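Local coordinates for protein TBC1 domain family member 22A (Homo sapiens, PDB 2QFZ) that probably acts as a GTPase-activating protein for Rab-family GTPases through its TBC domain, and also forms homodimers and binds 14-3-3 proteins, at residues Q107-L120 and Y146-V159. Residues are numbered along the deposited sequence; the frame is centred on the assembly and turned at random.
Sequences QIHIDIPRMSPEAL and YVQGINDLVTPFFV
The Y146 ring lies against I108, whose CG1 sits over the ring centre, 3.7 Å from the centroid, in a CH-pi contact. Backbone N of Q148 lies over the opposite face, displaced toward the rim, and D111 approaches the ring edge in plane. There Y146 OH donates to the anti lone pair of D111 OD2 at 2.6 Å, the carboxylate turned 49° from the ring. Tyrosine suits this place because one side chain offers both an apolar face and a hydroxyl donor. Carrying CG anti to the backbone N (chi1 173°), it reaches across to the helix bearing I108 and D111. The R114 guanidinium has I110 C above one face, displaced toward the rim, and, at its edge, Q148 NE2, 3.6 Å from R114 NH1. D111, whose two oxygens can serve two partners, also forms a salt bridge from OD1 to R114 NH1 (3.3 Å), but from well out of the guanidinium plane, so no N-H points at it.

Deeper in, the amide of N151 both accepts and donates: OD1 takes G149 N (2.8 Å), bracing the turn into helix 150-162, while ND2 gives a weak bond to M115 SD at 3.3 Å. The unbranched thioether of M115 can bend at chi3 (-95°), bringing CE against N151 O, with T155 OG1 close by. One water links S116 O, D152 OD1 and T155 OG1; a second joins S116 N to the same aspartate oxygen. D152 OD2 is held by R256 and N252. Beyond them, the forked L120 serves two apolar neighbours, CD2 against V159 CG2 (3.5 Å) and CD1 at the F158 ring edge.

I108, D111 and R114 spell the IxxDxxR signature of TBC domains, and Y146 with Q148 the YxQ signature. Their juxtaposition is consistent with the dual-finger site of TBC Rab-GAPs, in which an arginine and a glutamine promote GTP hydrolysis.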
# COMPACT_ATOMS: atom_id res chain seq x y z
N GLN A 107 -1.53 -19.93 9.54
CA GLN A 107 -1.74 -18.50 9.79
C GLN A 107 -2.35 -17.78 8.56
O GLN A 107 -3.31 -16.99 8.70
CB GLN A 107 -0.42 -17.84 10.22
CG GLN A 107 0.01 -18.15 11.67
CD GLN A 107 1.21 -17.33 12.11
OE1 GLN A 107 1.06 -16.19 12.58
NE2 GLN A 107 2.41 -17.88 11.92
N ILE A 108 -1.83 -18.07 7.37
CA ILE A 108 -2.30 -17.41 6.13
C ILE A 108 -3.74 -17.85 5.80
O ILE A 108 -4.54 -17.02 5.36
CB ILE A 108 -1.35 -17.65 4.92
CG1 ILE A 108 0.01 -17.01 5.17
CG2 ILE A 108 -1.99 -17.16 3.60
CD1 ILE A 108 1.19 -17.60 4.33
N HIS A 109 -4.05 -19.13 6.03
CA HIS A 109 -5.40 -19.69 5.76
C HIS A 109 -6.48 -19.10 6.66
O HIS A 109 -7.65 -19.05 6.29
CB HIS A 109 -5.39 -21.23 5.94
CG HIS A 109 -6.47 -21.95 5.18
ND1 HIS A 109 -7.69 -21.37 4.86
CD2 HIS A 109 -6.52 -23.22 4.69
CE1 HIS A 109 -8.43 -22.25 4.21
NE2 HIS A 109 -7.75 -23.37 4.09
N ILE A 110 -6.10 -18.65 7.85
CA ILE A 110 -7.04 -18.02 8.78
C ILE A 110 -7.32 -16.56 8.45
O ILE A 110 -8.46 -16.10 8.54
CB ILE A 110 -6.51 -18.13 10.22
CG1 ILE A 110 -6.61 -19.59 10.69
CG2 ILE A 110 -7.29 -17.19 11.17
CD1 ILE A 110 -5.62 -19.94 11.80
N ASP A 111 -6.28 -15.84 8.08
CA ASP A 111 -6.37 -14.41 7.78
C ASP A 111 -6.99 -14.11 6.42
O ASP A 111 -7.87 -13.27 6.34
CB ASP A 111 -4.99 -13.75 7.82
CG ASP A 111 -4.40 -13.70 9.24
OD1 ASP A 111 -5.14 -13.99 10.23
OD2 ASP A 111 -3.21 -13.37 9.35
N ILE A 112 -6.52 -14.79 5.37
CA ILE A 112 -6.96 -14.44 4.01
C ILE A 112 -8.47 -14.49 3.90
O ILE A 112 -9.07 -13.48 3.55
CB ILE A 112 -6.25 -15.26 2.85
CG1 ILE A 112 -4.76 -14.93 2.79
CG2 ILE A 112 -6.92 -15.00 1.49
CD1 ILE A 112 -4.35 -13.66 3.48
N PRO A 113 -9.10 -15.66 4.20
CA PRO A 113 -10.57 -15.78 4.13
C PRO A 113 -11.43 -14.70 4.77
O PRO A 113 -12.55 -14.49 4.32
CB PRO A 113 -10.82 -17.13 4.79
CG PRO A 113 -9.64 -17.94 4.34
CD PRO A 113 -8.50 -16.96 4.54
N ARG A 114 -10.92 -14.00 5.78
CA ARG A 114 -11.71 -12.99 6.49
C ARG A 114 -11.20 -11.56 6.27
O ARG A 114 -11.58 -10.65 7.03
CB ARG A 114 -11.73 -13.24 8.02
CG ARG A 114 -11.43 -14.68 8.53
CD ARG A 114 -10.80 -14.64 9.95
NE ARG A 114 -9.71 -13.66 10.00
CZ ARG A 114 -8.94 -13.41 11.07
NH1 ARG A 114 -7.99 -12.46 10.96
NH2 ARG A 114 -9.10 -14.09 12.22
N MET A 115 -10.35 -11.34 5.27
CA MET A 115 -9.82 -9.99 5.02
C MET A 115 -10.76 -9.21 4.08
O MET A 115 -11.70 -9.76 3.51
CB MET A 115 -8.37 -10.05 4.51
CG MET A 115 -8.21 -10.33 3.04
SD MET A 115 -6.50 -10.69 2.58
CE MET A 115 -5.96 -9.06 2.04
N SER A 116 -10.49 -7.91 3.95
CA SER A 116 -11.30 -7.01 3.14
C SER A 116 -10.57 -6.72 1.82
O SER A 116 -9.34 -6.80 1.76
CB SER A 116 -11.56 -5.72 3.95
OG SER A 116 -11.66 -4.58 3.12
N PRO A 117 -11.32 -6.40 0.73
CA PRO A 117 -12.78 -6.37 0.57
C PRO A 117 -13.38 -7.75 0.30
O PRO A 117 -12.84 -8.51 -0.52
CB PRO A 117 -12.98 -5.43 -0.62
CG PRO A 117 -11.58 -4.86 -0.91
CD PRO A 117 -10.67 -5.91 -0.49
N GLU A 118 -14.47 -8.07 0.99
CA GLU A 118 -15.02 -9.43 1.04
C GLU A 118 -15.56 -9.98 -0.30
O GLU A 118 -15.43 -11.17 -0.58
CB GLU A 118 -16.12 -9.51 2.11
N ALA A 119 -16.14 -9.12 -1.12
CA ALA A 119 -16.68 -9.56 -2.42
C ALA A 119 -15.56 -10.11 -3.33
O ALA A 119 -15.77 -11.09 -4.04
CB ALA A 119 -17.40 -8.42 -3.09
N LEU A 120 -14.39 -9.49 -3.30
CA LEU A 120 -13.23 -9.96 -4.08
C LEU A 120 -12.64 -11.26 -3.49
O LEU A 120 -12.49 -12.26 -4.20
CB LEU A 120 -12.18 -8.84 -4.12
CG LEU A 120 -10.88 -9.04 -4.87
CD1 LEU A 120 -11.10 -9.06 -6.37
CD2 LEU A 120 -9.95 -7.93 -4.45
N TYR A 146 5.57 -14.90 7.71
CA TYR A 146 4.29 -14.25 7.52
C TYR A 146 3.97 -13.39 8.73
O TYR A 146 3.99 -13.88 9.85
CB TYR A 146 3.17 -15.26 7.29
CG TYR A 146 1.82 -14.60 7.26
CD1 TYR A 146 1.48 -13.72 6.24
CD2 TYR A 146 0.88 -14.84 8.25
CE1 TYR A 146 0.25 -13.07 6.22
CE2 TYR A 146 -0.33 -14.21 8.23
CZ TYR A 146 -0.65 -13.33 7.21
OH TYR A 146 -1.88 -12.71 7.18
N VAL A 147 3.68 -12.12 8.50
CA VAL A 147 3.20 -11.23 9.58
C VAL A 147 1.82 -10.70 9.17
O VAL A 147 1.71 -10.12 8.13
CB VAL A 147 4.18 -10.05 9.81
CG1 VAL A 147 3.81 -9.23 11.06
CG2 VAL A 147 5.60 -10.56 9.92
N GLN A 148 0.77 -10.88 9.97
CA GLN A 148 -0.54 -10.30 9.57
C GLN A 148 -0.42 -8.80 9.31
O GLN A 148 0.26 -8.08 10.05
CB GLN A 148 -1.64 -10.58 10.59
CG GLN A 148 -3.05 -10.28 10.05
CD GLN A 148 -4.16 -10.61 11.06
OE1 GLN A 148 -3.96 -11.41 11.99
NE2 GLN A 148 -5.34 -9.99 10.87
N GLY A 149 -1.06 -8.32 8.24
CA GLY A 149 -0.83 -6.96 7.72
C GLY A 149 -0.19 -6.95 6.34
O GLY A 149 -0.61 -6.20 5.44
N ILE A 150 0.83 -7.80 6.14
CA ILE A 150 1.39 -7.96 4.79
C ILE A 150 0.34 -8.47 3.79
O ILE A 150 0.41 -8.13 2.62
CB ILE A 150 2.61 -8.88 4.73
CG1 ILE A 150 3.72 -8.37 5.61
CG2 ILE A 150 3.14 -9.01 3.27
CD1 ILE A 150 4.98 -9.21 5.47
N ASN A 151 -0.62 -9.27 4.24
CA ASN A 151 -1.71 -9.74 3.36
C ASN A 151 -2.49 -8.61 2.68
O ASN A 151 -2.88 -8.74 1.52
CB ASN A 151 -2.67 -10.68 4.16
CG ASN A 151 -3.36 -9.99 5.32
OD1 ASN A 151 -2.71 -9.51 6.25
ND2 ASN A 151 -4.69 -9.90 5.25
N ASP A 152 -2.71 -7.49 3.39
CA ASP A 152 -3.36 -6.29 2.81
C ASP A 152 -2.54 -5.64 1.67
O ASP A 152 -3.09 -5.11 0.68
CB ASP A 152 -3.56 -5.20 3.89
CG ASP A 152 -4.92 -5.29 4.61
OD1 ASP A 152 -5.87 -5.93 4.09
OD2 ASP A 152 -5.03 -4.67 5.70
N LEU A 153 -1.23 -5.66 1.79
CA LEU A 153 -0.40 -5.03 0.78
C LEU A 153 -0.47 -5.74 -0.59
O LEU A 153 -0.07 -5.17 -1.60
CB LEU A 153 1.04 -4.88 1.28
CG LEU A 153 1.19 -4.28 2.67
CD1 LEU A 153 2.63 -4.14 3.01
CD2 LEU A 153 0.50 -2.97 2.85
N VAL A 154 -1.02 -6.97 -0.63
CA VAL A 154 -1.25 -7.68 -1.90
C VAL A 154 -2.36 -7.00 -2.71
O VAL A 154 -2.29 -6.91 -3.92
CB VAL A 154 -1.66 -9.18 -1.67
CG1 VAL A 154 -1.95 -9.89 -3.03
CG2 VAL A 154 -0.60 -9.95 -0.88
N THR A 155 -3.41 -6.54 -2.02
CA THR A 155 -4.68 -6.14 -2.68
C THR A 155 -4.59 -4.99 -3.70
O THR A 155 -5.17 -5.09 -4.77
CB THR A 155 -5.78 -5.83 -1.61
OG1 THR A 155 -5.79 -6.90 -0.65
CG2 THR A 155 -7.17 -5.66 -2.23
N PRO A 156 -3.88 -3.89 -3.39
CA PRO A 156 -3.83 -2.86 -4.40
C PRO A 156 -3.11 -3.26 -5.71
O PRO A 156 -3.58 -2.93 -6.79
CB PRO A 156 -3.11 -1.72 -3.68
CG PRO A 156 -3.34 -2.04 -2.23
CD PRO A 156 -3.19 -3.46 -2.17
N PHE A 157 -2.00 -3.96 -5.62
CA PHE A 157 -1.34 -4.43 -6.84
C PHE A 157 -2.29 -5.36 -7.66
O PHE A 157 -2.45 -5.22 -8.86
CB PHE A 157 -0.03 -5.13 -6.46
CG PHE A 157 0.98 -4.22 -5.85
CD1 PHE A 157 1.58 -3.25 -6.62
CD2 PHE A 157 1.33 -4.32 -4.53
CE1 PHE A 157 2.54 -2.39 -6.09
CE2 PHE A 157 2.29 -3.46 -3.98
CZ PHE A 157 2.90 -2.51 -4.77
N PHE A 158 -2.97 -6.26 -6.99
CA PHE A 158 -3.74 -7.28 -7.67
C PHE A 158 -4.93 -6.62 -8.35
O PHE A 158 -5.22 -6.90 -9.50
CB PHE A 158 -4.18 -8.39 -6.69
CG PHE A 158 -5.11 -9.40 -7.32
CD1 PHE A 158 -4.59 -10.51 -8.02
CD2 PHE A 158 -6.49 -9.22 -7.25
CE1 PHE A 158 -5.47 -11.45 -8.63
CE2 PHE A 158 -7.37 -10.13 -7.87
CZ PHE A 158 -6.86 -11.25 -8.54
N VAL A 159 -5.62 -5.72 -7.63
CA VAL A 159 -6.80 -5.06 -8.17
C VAL A 159 -6.41 -4.15 -9.33
O VAL A 159 -7.03 -4.19 -10.37
CB VAL A 159 -7.59 -4.31 -7.06
CG1 VAL A 159 -8.54 -3.30 -7.67
CG2 VAL A 159 -8.32 -5.33 -6.17
O HOH W 1 -6.88 -5.68 1.45
O HOH W 2 -7.80 -6.96 5.38